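Side-chain contacts in glyoxylate reductase (Paecilomyces sp. J18, PDB 3WNV), which reduces glyoxylate, presumably to glycolate with a nicotinamide cofactor, and belongs to the D-isomer-specific 2-hydroxyacid dehydrogenases: residues Lys38-Cys43 with Asp68-Ser73; Ile52-Ser57 with Ser73-Ser78; Ser23-Leu28 with Ser313-Gly318; Gly10-Ala15 with Leu306-Leu311; Leu213-Ala216 with Ser220-His223. One frame throughout, in Å; residues are numbered along the deposited sequence.

Interaction 1. Residues Lys38-Cys43 with Asp68-Ser73; sequences KFLENC and DRELIS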
# COMPACT_ATOMS: atom_id res chain seq x y z
N LYS A 38 -18.67 16.15 11.01
CA LYS A 38 -20.00 15.56 10.99
C LYS A 38 -19.98 14.10 11.45
O LYS A 38 -20.91 13.65 12.12
CB LYS A 38 -20.57 15.66 9.58
CG LYS A 38 -21.94 15.02 9.41
CD LYS A 38 -23.02 15.84 10.04
CE LYS A 38 -24.38 15.40 9.53
NZ LYS A 38 -24.39 13.92 9.27
N PHE A 39 -18.93 13.36 11.08
CA PHE A 39 -18.80 11.99 11.59
C PHE A 39 -18.72 12.02 13.12
O PHE A 39 -19.45 11.30 13.80
CB PHE A 39 -17.64 11.23 10.95
CG PHE A 39 -17.51 9.82 11.45
CD1 PHE A 39 -18.35 8.83 10.97
CD2 PHE A 39 -16.58 9.50 12.44
CE1 PHE A 39 -18.26 7.54 11.46
CE2 PHE A 39 -16.50 8.20 12.94
CZ PHE A 39 -17.34 7.23 12.43
N LEU A 40 -17.87 12.88 13.66
CA LEU A 40 -17.75 12.96 15.12
C LEU A 40 -19.03 13.40 15.79
O LEU A 40 -19.36 12.90 16.86
CB LEU A 40 -16.55 13.83 15.54
CG LEU A 40 -15.17 13.40 15.06
CD1 LEU A 40 -14.17 14.48 15.39
CD2 LEU A 40 -14.71 12.09 15.66
N GLU A 41 -19.78 14.31 15.15
CA GLU A 41 -21.09 14.72 15.66
C GLU A 41 -22.08 13.56 15.71
O GLU A 41 -22.83 13.43 16.66
CB GLU A 41 -21.67 15.87 14.84
CG GLU A 41 -21.22 17.26 15.30
CD GLU A 41 -21.58 18.36 14.31
OE1 GLU A 41 -22.49 18.14 13.47
OE2 GLU A 41 -20.95 19.44 14.37
N ASN A 42 -22.06 12.71 14.67
CA ASN A 42 -22.94 11.55 14.64
C ASN A 42 -22.60 10.63 15.80
O ASN A 42 -23.48 10.15 16.49
CB ASN A 42 -22.80 10.76 13.32
CG ASN A 42 -23.41 11.48 12.13
OD1 ASN A 42 -24.06 12.52 12.28
ND2 ASN A 42 -23.22 10.92 10.93
N CYS A 43 -21.31 10.36 15.98
CA CYS A 43 -20.86 9.51 17.10
C CYS A 43 -21.36 10.02 18.45
O CYS A 43 -21.88 9.26 19.28
CB CYS A 43 -19.32 9.41 17.10
SG CYS A 43 -18.59 8.49 15.76
N ASP A 68 -7.46 7.70 13.85
CA ASP A 68 -6.41 7.92 14.87
C ASP A 68 -6.94 7.86 16.30
O ASP A 68 -8.12 7.57 16.54
CB ASP A 68 -5.69 9.24 14.63
CG ASP A 68 -6.63 10.43 14.55
OD1 ASP A 68 -7.80 10.35 15.00
OD2 ASP A 68 -6.19 11.48 14.04
N ARG A 69 -6.07 8.12 17.27
CA ARG A 69 -6.48 8.00 18.67
C ARG A 69 -7.71 8.86 18.97
O ARG A 69 -8.61 8.43 19.66
CB ARG A 69 -5.29 8.30 19.59
CG ARG A 69 -5.62 8.38 21.08
CD ARG A 69 -4.31 8.38 21.91
NE ARG A 69 -3.65 7.08 21.82
CZ ARG A 69 -3.93 6.06 22.63
NH1 ARG A 69 -4.85 6.20 23.57
NH2 ARG A 69 -3.32 4.88 22.47
N GLU A 70 -7.76 10.07 18.42
CA GLU A 70 -8.87 10.98 18.69
C GLU A 70 -10.21 10.45 18.20
O GLU A 70 -11.23 10.58 18.88
CB GLU A 70 -8.63 12.31 17.99
CG GLU A 70 -9.83 13.24 17.99
CD GLU A 70 -9.66 14.43 17.03
OE1 GLU A 70 -8.59 14.54 16.41
OE2 GLU A 70 -10.60 15.24 16.89
N LEU A 71 -10.21 9.93 16.98
CA LEU A 71 -11.46 9.43 16.42
C LEU A 71 -11.86 8.16 17.15
O LEU A 71 -13.03 8.00 17.52
CB LEU A 71 -11.34 9.22 14.90
CG LEU A 71 -12.65 8.76 14.25
CD1 LEU A 71 -12.76 9.35 12.83
CD2 LEU A 71 -12.69 7.22 14.17
N ILE A 72 -10.89 7.27 17.40
CA ILE A 72 -11.22 6.02 18.14
C ILE A 72 -11.83 6.34 19.49
O ILE A 72 -12.78 5.66 19.92
CB ILE A 72 -9.99 5.05 18.21
CG1 ILE A 72 -9.74 4.47 16.82
CG2 ILE A 72 -10.17 3.89 19.23
CD1 ILE A 72 -8.41 3.81 16.65
N SER A 73 -11.35 7.42 20.13
CA SER A 73 -11.83 7.83 21.43
C SER A 73 -13.30 8.26 21.39
O SER A 73 -14.03 8.06 22.35
CB SER A 73 -10.96 8.97 21.98
OG SER A 73 -11.35 9.30 23.30
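Phe39 and Leu71 both swing CG to the side opposite their own backbone N (chi1 -179° and -177°), and these matched torsions send the phenyl ring and the leucine branch into the groove between two helices. Leu71 brings three carbons to the CD2-CE2 side of the ring. Its CD1 lies 3.8 Å from Phe39 CD2 and 3.9 Å from Phe39 CE2, while CG and CD2 of Leu71 are both 4.1 Å from Phe39 CE2. The two side chains meet at roughly a right angle, with the methyl approaching the ring obliquely. Leu40 supplies the second hydrophobic surface: its CD2 stands 4.2 Å from Leu71 CG, and its other methyl, CD1, rests 3.9 Å from Glu70 OE2. That carboxylate is engaged through its other oxygen in a salt bridge with Arg36, so Leu40 touches the flank of an ion pair. Cutting Leu71 back to an alanine is likely to open a gap beside the Phe39 ring and to cost Leu40 CD2 one of its neighbours. Asp68 caps the start of the second helix, its OD1 accepting from Leu71 N at 3.1 Å. The short helical segments diverge by only 30°, and their axes come within 10.9 Å. Helices 36-45 and 69-74 thus pack side by side, with Phe39 reaching past them onto Leu7 and Ile9 of strand 5-9 and edge-to-face onto Phe31.

Interaction 2. Residues Ile52-Ser57 with Ser73-Ser78; sequences IAIYRS and SALPKS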
# COMPACT_ATOMS: atom_id res chain seq x y z
N ILE A 52 -21.79 -2.52 16.15
CA ILE A 52 -20.78 -3.46 16.66
C ILE A 52 -19.59 -3.55 15.72
O ILE A 52 -18.47 -3.86 16.14
CB ILE A 52 -21.38 -4.88 16.89
CG1 ILE A 52 -20.35 -5.85 17.50
CG2 ILE A 52 -21.90 -5.48 15.61
CD1 ILE A 52 -20.97 -7.21 17.84
N ALA A 53 -19.81 -3.26 14.44
CA ALA A 53 -18.72 -3.40 13.47
C ALA A 53 -18.77 -2.32 12.42
O ALA A 53 -19.85 -1.90 12.02
CB ALA A 53 -18.77 -4.74 12.82
N ILE A 54 -17.61 -1.94 11.90
CA ILE A 54 -17.52 -0.84 10.95
C ILE A 54 -16.73 -1.33 9.76
O ILE A 54 -15.66 -1.92 9.93
CB ILE A 54 -16.74 0.34 11.56
CG1 ILE A 54 -17.61 1.09 12.58
CG2 ILE A 54 -16.28 1.32 10.44
CD1 ILE A 54 -16.77 2.17 13.35
N TYR A 55 -17.24 -1.08 8.56
CA TYR A 55 -16.48 -1.32 7.34
C TYR A 55 -15.88 0.00 6.95
O TYR A 55 -16.62 0.99 6.84
CB TYR A 55 -17.45 -1.75 6.21
CG TYR A 55 -16.78 -1.96 4.84
CD1 TYR A 55 -16.24 -0.89 4.12
CD2 TYR A 55 -16.76 -3.22 4.25
CE1 TYR A 55 -15.63 -1.08 2.84
CE2 TYR A 55 -16.17 -3.43 3.00
CZ TYR A 55 -15.60 -2.36 2.31
OH TYR A 55 -15.04 -2.58 1.07
N ARG A 56 -14.56 0.05 6.68
CA ARG A 56 -13.99 1.28 6.15
C ARG A 56 -12.93 0.92 5.15
O ARG A 56 -12.53 -0.25 5.04
CB ARG A 56 -13.41 2.16 7.27
CG ARG A 56 -12.13 1.60 7.90
CD ARG A 56 -11.56 2.58 8.93
NE ARG A 56 -11.13 3.86 8.31
CZ ARG A 56 -9.91 4.08 7.80
NH1 ARG A 56 -8.99 3.12 7.78
NH2 ARG A 56 -9.60 5.29 7.32
N SER A 57 -12.42 1.92 4.45
CA SER A 57 -11.34 1.68 3.47
C SER A 57 -10.26 2.77 3.48
O SER A 57 -10.46 3.85 4.06
CB SER A 57 -11.92 1.59 2.08
OG SER A 57 -12.56 2.83 1.74
N SER A 73 -11.35 7.42 20.13
CA SER A 73 -11.83 7.83 21.43
C SER A 73 -13.30 8.26 21.39
O SER A 73 -14.03 8.06 22.35
CB SER A 73 -10.96 8.97 21.98
OG SER A 73 -11.35 9.30 23.30
N ALA A 74 -13.72 8.83 20.25
CA ALA A 74 -15.12 9.22 20.02
C ALA A 74 -16.05 8.07 19.61
O ALA A 74 -17.27 8.22 19.69
CB ALA A 74 -15.18 10.31 18.94
N LEU A 75 -15.52 6.96 19.12
CA LEU A 75 -16.41 5.85 18.71
C LEU A 75 -17.27 5.36 19.89
O LEU A 75 -16.83 5.41 21.04
CB LEU A 75 -15.60 4.68 18.14
CG LEU A 75 -14.89 4.91 16.81
CD1 LEU A 75 -14.05 3.70 16.41
CD2 LEU A 75 -15.90 5.30 15.68
N PRO A 76 -18.50 4.93 19.63
CA PRO A 76 -19.34 4.43 20.71
C PRO A 76 -18.75 3.15 21.29
O PRO A 76 -18.06 2.37 20.59
CB PRO A 76 -20.69 4.11 20.03
CG PRO A 76 -20.61 4.65 18.65
CD PRO A 76 -19.16 4.90 18.32
N LYS A 77 -19.02 2.94 22.57
CA LYS A 77 -18.52 1.79 23.30
C LYS A 77 -18.94 0.45 22.67
O LYS A 77 -18.28 -0.59 22.88
CB LYS A 77 -18.98 1.91 24.75
CG LYS A 77 -18.36 0.99 25.76
CD LYS A 77 -18.97 1.27 27.16
CE LYS A 77 -18.33 0.41 28.25
NZ LYS A 77 -16.92 0.82 28.46
N SER A 78 -20.06 0.46 21.93
CA SER A 78 -20.52 -0.75 21.25
C SER A 78 -19.53 -1.33 20.21
O SER A 78 -19.57 -2.52 19.92
CB SER A 78 -21.85 -0.45 20.55
OG SER A 78 -21.73 0.74 19.77
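Ile54 and Leu75 meet inside a beta-alpha-beta crossover of the flavodoxin-like domain: strand 51-57 leads through helix 69-74 to the parallel neighbouring strand 81-85, and residues Ser73-Ser78 form the end of that helix and the start of the return. The Ile54 side chain can be followed outward from the strand. Its CB points at the returning chain but is too distant to touch it. From CB, the CG2 branch stays clear of Leu75, at 6.6 Å from Leu75 CD2. CG1 takes the position anti to the carbonyl carbon (chi1 -75°) and still stands 5.5 Å from Leu75 CD2. The chain then extends fully (chi2 172°), and its last methyl makes the contact, Ile54 CD1 to Leu75 CD2 at 4.0 Å, with the two side chains meeting tip to tip. Behind this the strand is fixed in the sheet, since the backbone of Ile54 bonds to Tyr81 and Cys83, and its side chain also rests on Ile9 of strand 5-9. At the start of the strand the contact changes character. Ile52 directs its side chain away, so the backbone of Ser78 packs against the backbone of Ile52. The Ser78 hydroxyl is hydrogen-bonded to Val51 O, which ties the loop to the residue just before Ile52. Ile52 CG1 remains 4.2 Å from Ser78 O, whereas Ile52 CA lies 3.6 Å from that same oxygen.

Interaction 3. Residues Ser23-Leu28 with Ser313-Gly318; sequences SSLVTL and SAIEKG
Glu316 OE2 has a charged and an apolar neighbour: it forms a salt bridge with Arg312 one turn earlier, and it lies 3.6 Å from Leu25 CD1 across the contact. The site joins the last turn of helix 297-317 to the loop that enters strand 27-31, an edge strand of the flavodoxin-like sheet, so that residues close to the two ends of the chain meet in one domain. The glutamate extends beyond CG and crosses Leu25 at about a right angle. The leucine methyl therefore touches the aliphatic part as well as the carboxylate, with Leu25 CD1 at 3.7 Å from Glu316 CG. The Arg312 pairing is likely to steady the carboxylate where it borders an apolar group. Deeper in, Ile315 is the centre of the packing. With CG1 anti to the carbonyl carbon (chi1 -63°) and CG2 anti to the backbone N, both branches reach Val26, and CG2 touches Leu25 as well. The CG2 branch fits between the two loop residues, 3.9 Å from Leu25 CB and equally 3.9 Å from Val26 CG1. The longer branch reaches Val26 tip to tip. Val26 is buried and also packs against Gln4 and Ala6, which carries the contact from the helix to strand 5-9, while the Leu25 end is nearer the surface. The backbone of the next residue, Thr27, bonds to Gln4 and Ala6. The valine divides its two methyls about the end of the isoleucine: Ile315 CD1 is 4.0 Å from Val26 CG1 and 4.0 Å from Val26 CG2.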
# COMPACT_ATOMS: atom_id res chain seq x y z
N SER A 23 -27.88 -7.85 6.10
CA SER A 23 -29.07 -7.33 6.78
C SER A 23 -29.86 -8.41 7.47
O SER A 23 -30.69 -8.12 8.33
CB SER A 23 -29.94 -6.54 5.81
OG SER A 23 -30.68 -7.41 4.98
N SER A 24 -29.62 -9.67 7.11
CA SER A 24 -30.25 -10.76 7.84
C SER A 24 -29.68 -10.90 9.25
O SER A 24 -30.32 -11.49 10.12
CB SER A 24 -30.09 -12.08 7.08
OG SER A 24 -28.75 -12.53 7.17
N LEU A 25 -28.49 -10.37 9.47
CA LEU A 25 -27.82 -10.44 10.77
C LEU A 25 -27.88 -9.15 11.56
O LEU A 25 -27.97 -9.18 12.77
CB LEU A 25 -26.33 -10.80 10.58
CG LEU A 25 -26.02 -12.02 9.72
CD1 LEU A 25 -24.51 -12.19 9.49
CD2 LEU A 25 -26.59 -13.26 10.34
N VAL A 26 -27.76 -7.99 10.89
CA VAL A 26 -27.64 -6.73 11.63
C VAL A 26 -28.34 -5.61 10.86
O VAL A 26 -28.61 -5.75 9.68
CB VAL A 26 -26.13 -6.31 11.77
CG1 VAL A 26 -25.40 -7.18 12.79
CG2 VAL A 26 -25.43 -6.32 10.41
N THR A 27 -28.58 -4.50 11.55
CA THR A 27 -29.08 -3.27 10.93
C THR A 27 -27.95 -2.62 10.15
O THR A 27 -26.88 -2.35 10.71
CB THR A 27 -29.50 -2.28 12.03
OG1 THR A 27 -30.58 -2.83 12.79
CG2 THR A 27 -29.88 -0.91 11.43
N LEU A 28 -28.14 -2.39 8.85
CA LEU A 28 -27.06 -1.78 8.06
C LEU A 28 -27.22 -0.26 8.08
O LEU A 28 -28.31 0.25 7.82
CB LEU A 28 -27.06 -2.32 6.61
CG LEU A 28 -26.98 -3.85 6.47
CD1 LEU A 28 -27.10 -4.28 4.99
CD2 LEU A 28 -25.69 -4.44 7.09
N SER A 313 -17.85 -12.98 9.67
CA SER A 313 -17.25 -13.85 10.69
C SER A 313 -17.33 -13.18 12.06
O SER A 313 -17.62 -13.83 13.07
CB SER A 313 -15.79 -14.12 10.33
OG SER A 313 -15.23 -15.07 11.23
N ALA A 314 -17.07 -11.89 12.10
CA ALA A 314 -17.08 -11.15 13.37
C ALA A 314 -18.47 -11.19 14.01
O ALA A 314 -18.63 -11.53 15.19
CB ALA A 314 -16.65 -9.74 13.15
N ILE A 315 -19.47 -10.85 13.21
CA ILE A 315 -20.86 -10.88 13.63
C ILE A 315 -21.34 -12.28 14.02
O ILE A 315 -21.95 -12.46 15.06
CB ILE A 315 -21.78 -10.27 12.53
CG1 ILE A 315 -21.41 -8.79 12.33
CG2 ILE A 315 -23.27 -10.41 12.92
CD1 ILE A 315 -21.93 -8.24 11.02
N GLU A 316 -21.07 -13.29 13.19
CA GLU A 316 -21.64 -14.62 13.43
C GLU A 316 -20.89 -15.40 14.51
O GLU A 316 -21.50 -16.07 15.33
CB GLU A 316 -21.66 -15.45 12.13
CG GLU A 316 -22.66 -14.99 11.07
CD GLU A 316 -22.55 -15.77 9.75
OE1 GLU A 316 -21.56 -16.51 9.53
OE2 GLU A 316 -23.45 -15.61 8.89
N LYS A 317 -19.56 -15.29 14.49
CA LYS A 317 -18.69 -16.13 15.30
C LYS A 317 -17.85 -15.34 16.31
O LYS A 317 -17.29 -15.92 17.23
CB LYS A 317 -17.78 -16.96 14.36
CG LYS A 317 -18.59 -17.96 13.51
CD LYS A 317 -17.74 -18.76 12.53
CE LYS A 317 -18.63 -19.67 11.68
NZ LYS A 317 -17.94 -20.18 10.46
N GLY A 318 -17.76 -14.02 16.14
CA GLY A 318 -16.98 -13.23 17.09
C GLY A 318 -15.50 -13.42 16.86
O GLY A 318 -14.68 -13.36 17.79

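Interaction 4. Residues Gly10-Ala15 with Leu306-Leu311; sequences GDIVHA and LVLNNL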
# COMPACT_ATOMS: atom_id res chain seq x y z
N GLY A 10 -17.90 5.37 3.71
CA GLY A 10 -17.46 5.47 2.33
C GLY A 10 -18.27 4.55 1.44
O GLY A 10 -19.44 4.30 1.72
N ASP A 11 -17.65 4.07 0.36
CA ASP A 11 -18.38 3.37 -0.69
C ASP A 11 -17.98 1.90 -0.74
O ASP A 11 -16.84 1.53 -0.41
CB ASP A 11 -18.05 3.95 -2.07
CG ASP A 11 -18.41 5.43 -2.22
OD1 ASP A 11 -19.37 5.91 -1.57
OD2 ASP A 11 -17.71 6.11 -3.03
N ILE A 12 -18.91 1.07 -1.21
CA ILE A 12 -18.61 -0.28 -1.66
C ILE A 12 -18.99 -0.32 -3.15
O ILE A 12 -20.12 -0.00 -3.52
CB ILE A 12 -19.34 -1.36 -0.79
CG1 ILE A 12 -18.68 -1.45 0.61
CG2 ILE A 12 -19.38 -2.69 -1.49
CD1 ILE A 12 -19.44 -2.33 1.62
N VAL A 13 -18.01 -0.65 -3.98
CA VAL A 13 -18.13 -0.50 -5.42
C VAL A 13 -18.58 -1.79 -6.07
O VAL A 13 -19.46 -1.78 -6.94
CB VAL A 13 -16.79 -0.09 -6.04
CG1 VAL A 13 -16.94 0.11 -7.56
CG2 VAL A 13 -16.21 1.15 -5.36
N HIS A 14 -17.99 -2.90 -5.66
CA HIS A 14 -18.17 -4.14 -6.40
C HIS A 14 -19.00 -5.18 -5.68
O HIS A 14 -19.47 -6.12 -6.32
CB HIS A 14 -16.82 -4.78 -6.74
CG HIS A 14 -15.88 -3.86 -7.43
ND1 HIS A 14 -16.02 -3.54 -8.76
CD2 HIS A 14 -14.80 -3.19 -6.98
CE1 HIS A 14 -15.04 -2.70 -9.10
NE2 HIS A 14 -14.30 -2.46 -8.03
N ALA A 15 -19.16 -5.03 -4.37
CA ALA A 15 -19.72 -6.10 -3.56
C ALA A 15 -20.94 -5.64 -2.78
O ALA A 15 -21.18 -6.11 -1.66
CB ALA A 15 -18.68 -6.65 -2.65
N LEU A 306 -13.17 -9.87 0.90
CA LEU A 306 -12.40 -10.23 2.09
C LEU A 306 -12.81 -9.42 3.31
O LEU A 306 -12.97 -9.96 4.40
CB LEU A 306 -10.88 -10.08 1.83
CG LEU A 306 -9.94 -10.50 2.98
CD1 LEU A 306 -10.21 -11.93 3.47
CD2 LEU A 306 -8.53 -10.34 2.47
N VAL A 307 -13.03 -8.12 3.14
CA VAL A 307 -13.52 -7.30 4.25
C VAL A 307 -14.90 -7.76 4.71
O VAL A 307 -15.18 -7.85 5.91
CB VAL A 307 -13.57 -5.80 3.85
CG1 VAL A 307 -13.92 -4.94 5.08
CG2 VAL A 307 -12.22 -5.37 3.29
N LEU A 308 -15.77 -8.09 3.75
CA LEU A 308 -17.14 -8.42 4.09
C LEU A 308 -17.18 -9.80 4.75
O LEU A 308 -18.02 -10.05 5.60
CB LEU A 308 -18.06 -8.31 2.87
CG LEU A 308 -18.28 -6.84 2.45
CD1 LEU A 308 -18.84 -6.74 1.03
CD2 LEU A 308 -19.19 -6.09 3.43
N ASN A 309 -16.26 -10.68 4.35
CA ASN A 309 -16.16 -11.99 4.99
C ASN A 309 -15.63 -11.90 6.42
O ASN A 309 -16.07 -12.64 7.30
CB ASN A 309 -15.33 -12.96 4.13
CG ASN A 309 -16.12 -13.50 2.96
OD1 ASN A 309 -17.32 -13.68 3.06
ND2 ASN A 309 -15.46 -13.73 1.83
N ASN A 310 -14.67 -11.00 6.65
CA ASN A 310 -14.26 -10.66 8.00
C ASN A 310 -15.43 -10.15 8.84
O ASN A 310 -15.63 -10.60 9.94
CB ASN A 310 -13.16 -9.61 8.00
CG ASN A 310 -11.78 -10.21 7.91
OD1 ASN A 310 -11.26 -10.72 8.91
ND2 ASN A 310 -11.18 -10.17 6.71
N LEU A 311 -16.19 -9.19 8.30
CA LEU A 311 -17.38 -8.70 8.98
C LEU A 311 -18.38 -9.79 9.36
O LEU A 311 -18.90 -9.83 10.47
CB LEU A 311 -18.09 -7.67 8.12
CG LEU A 311 -17.44 -6.32 8.14
CD1 LEU A 311 -17.89 -5.46 6.96
CD2 LEU A 311 -17.75 -5.68 9.47
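The backbone from Gly10 to Ala15 is an irregular connection whose end draws near a regular helix, with the CA atoms of Ala15 and Leu308 8.4 Å apart. It links strand 5-9 to helix 16-21, the first beta-alpha connection of the flavodoxin-like domain, and Ala15 is the N-cap of that helix. Gly10 turns the chain with phi 85°, a conformation in which a CB would press on the preceding carbonyl oxygen. Opposite, residues Leu306-Leu311 are an uninterrupted part of helix 297-317. Leu308 carries the contact from the helix side, its CG anti to the carbonyl carbon (chi1 -71°) and its two methyls shared between two loop residues. CD2 of Leu308 meets Ile12 CD1 at 4.2 Å, the side chains reaching for each other tip to tip, and all three partners are buried. Ile12 also packs on Tyr55 of strand 51-57. Polar bonds hold the loop to the same helix, as the backbone N atoms of Val13 and His14 both donate to the carboxylate of Glu304. Within the helix, Asn310 ND2 bonds back to Leu306 O at 2.9 Å, and Asn310 N reaches this oxygen from the opposite face of its carbonyl plane. Leu308 CD1 fits closely against the helix start, 3.7 Å from Ala15 CB and 3.6 Å from Ala15 O.

Interaction 5. Residues Leu213-Ala216 with Ser220-His223; sequences LNLA and STRH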
# COMPACT_ATOMS: atom_id res chain seq x y z
N LEU A 213 10.87 -1.50 -2.33
CA LEU A 213 10.54 -1.60 -0.91
C LEU A 213 9.08 -1.94 -0.67
O LEU A 213 8.21 -1.48 -1.40
CB LEU A 213 10.95 -0.32 -0.14
CG LEU A 213 10.74 1.13 -0.60
CD1 LEU A 213 11.17 2.05 0.58
CD2 LEU A 213 11.56 1.52 -1.80
N ASN A 214 8.84 -2.79 0.33
CA ASN A 214 7.48 -3.10 0.79
C ASN A 214 7.40 -3.08 2.31
O ASN A 214 7.37 -4.12 2.95
CB ASN A 214 7.03 -4.47 0.29
CG ASN A 214 7.35 -4.70 -1.18
OD1 ASN A 214 6.66 -4.18 -2.11
ND2 ASN A 214 8.38 -5.47 -1.42
N LEU A 215 7.40 -1.88 2.88
CA LEU A 215 7.28 -1.74 4.32
C LEU A 215 5.98 -1.04 4.63
O LEU A 215 5.50 -0.20 3.86
CB LEU A 215 8.42 -0.86 4.88
CG LEU A 215 9.80 -1.41 4.68
CD1 LEU A 215 10.81 -0.43 5.20
CD2 LEU A 215 9.91 -2.74 5.47
N ALA A 216 5.44 -1.38 5.80
CA ALA A 216 4.36 -0.63 6.40
C ALA A 216 4.94 0.72 6.78
O ALA A 216 6.09 0.83 7.22
CB ALA A 216 3.87 -1.35 7.61
N SER A 220 8.91 5.31 12.43
CA SER A 220 10.30 4.91 12.20
C SER A 220 10.66 4.53 10.75
O SER A 220 11.83 4.63 10.37
CB SER A 220 10.68 3.75 13.16
OG SER A 220 10.58 4.18 14.53
N THR A 221 9.70 4.05 9.95
CA THR A 221 10.01 3.77 8.55
C THR A 221 9.79 4.97 7.65
O THR A 221 10.16 4.93 6.48
CB THR A 221 9.20 2.58 7.99
OG1 THR A 221 7.81 2.88 8.09
CG2 THR A 221 9.49 1.28 8.78
N ARG A 222 9.18 6.04 8.18
CA ARG A 222 9.10 7.31 7.42
C ARG A 222 10.53 7.73 7.08
O ARG A 222 11.38 7.78 7.98
CB ARG A 222 8.46 8.44 8.25
CG ARG A 222 8.37 9.77 7.49
CD ARG A 222 7.70 10.85 8.32
NE ARG A 222 7.63 12.12 7.61
CZ ARG A 222 8.61 13.04 7.59
NH1 ARG A 222 9.76 12.83 8.24
NH2 ARG A 222 8.44 14.16 6.91
N HIS A 223 10.81 8.01 5.80
CA HIS A 223 12.17 8.36 5.33
C HIS A 223 13.25 7.34 5.66
O HIS A 223 14.44 7.70 5.81
CB HIS A 223 12.59 9.71 5.92
CG HIS A 223 11.81 10.88 5.41
ND1 HIS A 223 12.21 12.18 5.59
CD2 HIS A 223 10.66 10.94 4.68
CE1 HIS A 223 11.34 13.00 5.03
NE2 HIS A 223 10.39 12.26 4.47
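Thr221 overlaps Leu215 with its methyl, CG2 lying 4.2 Å from Leu215 CD1 while the two side chains cross obliquely. The hydroxyl makes the stronger link: Thr221 OG1 donates to Ala216 O at 2.8 Å. The donor lies in the carbonyl plane on a lone pair of the oxygen, with a C=O...O angle of 138°. A chi1 of 60° sets OG1 between the backbone N and carbonyl carbon of Thr221, with CG2 turned to the leucine. OG1 is also hydrogen-bonded to Asn218 N, so one hydroxyl fastens the turn at two points. The turn belongs to the Rossmann-type NAD-binding domain, in the loop that follows strand 210-213 at the end of the parallel sheet's central strands. Next to it, Asn214 ND2 bonds to Gly161 O of a GxGxxG-like sequence, and Leu215 touches residues of that pattern, consistent with a position beside the nucleotide-binding loop. A valine in place of Thr221 would probably leave Ala216 O and Asn218 N without their common partner, and the turn freer to open. Thr221 also packs on Leu247, and Leu215 rests on Leu160 of strand 156-160 and on Ile224.

In the fold
Interactions 1 to 4 all belong to the flavodoxin-like domain, while interaction 5 stands apart in the Rossmann-type domain, its centre about 27 Å from those of interactions 1, 2 and 4 and about 35 Å from that of interaction 3. Interactions 1 and 2 share Ser73 and touch directly: Phe39 CE2 packs 4.0 Å from Leu75 CD2, and Leu40 CD2 3.8 Å from Ala74 CB. Strand 51-57 then connects interaction 2 to interaction 4, with Tyr55 CZ 3.6 Å from Ile12 CG1 and Ala53 CB 3.6 Å from Leu311 CD2. Interactions 3 and 4 use successive parts of helix 297-317, their centres about 13 Å apart. Interaction 5 adjoins the probable cofactor-binding loop.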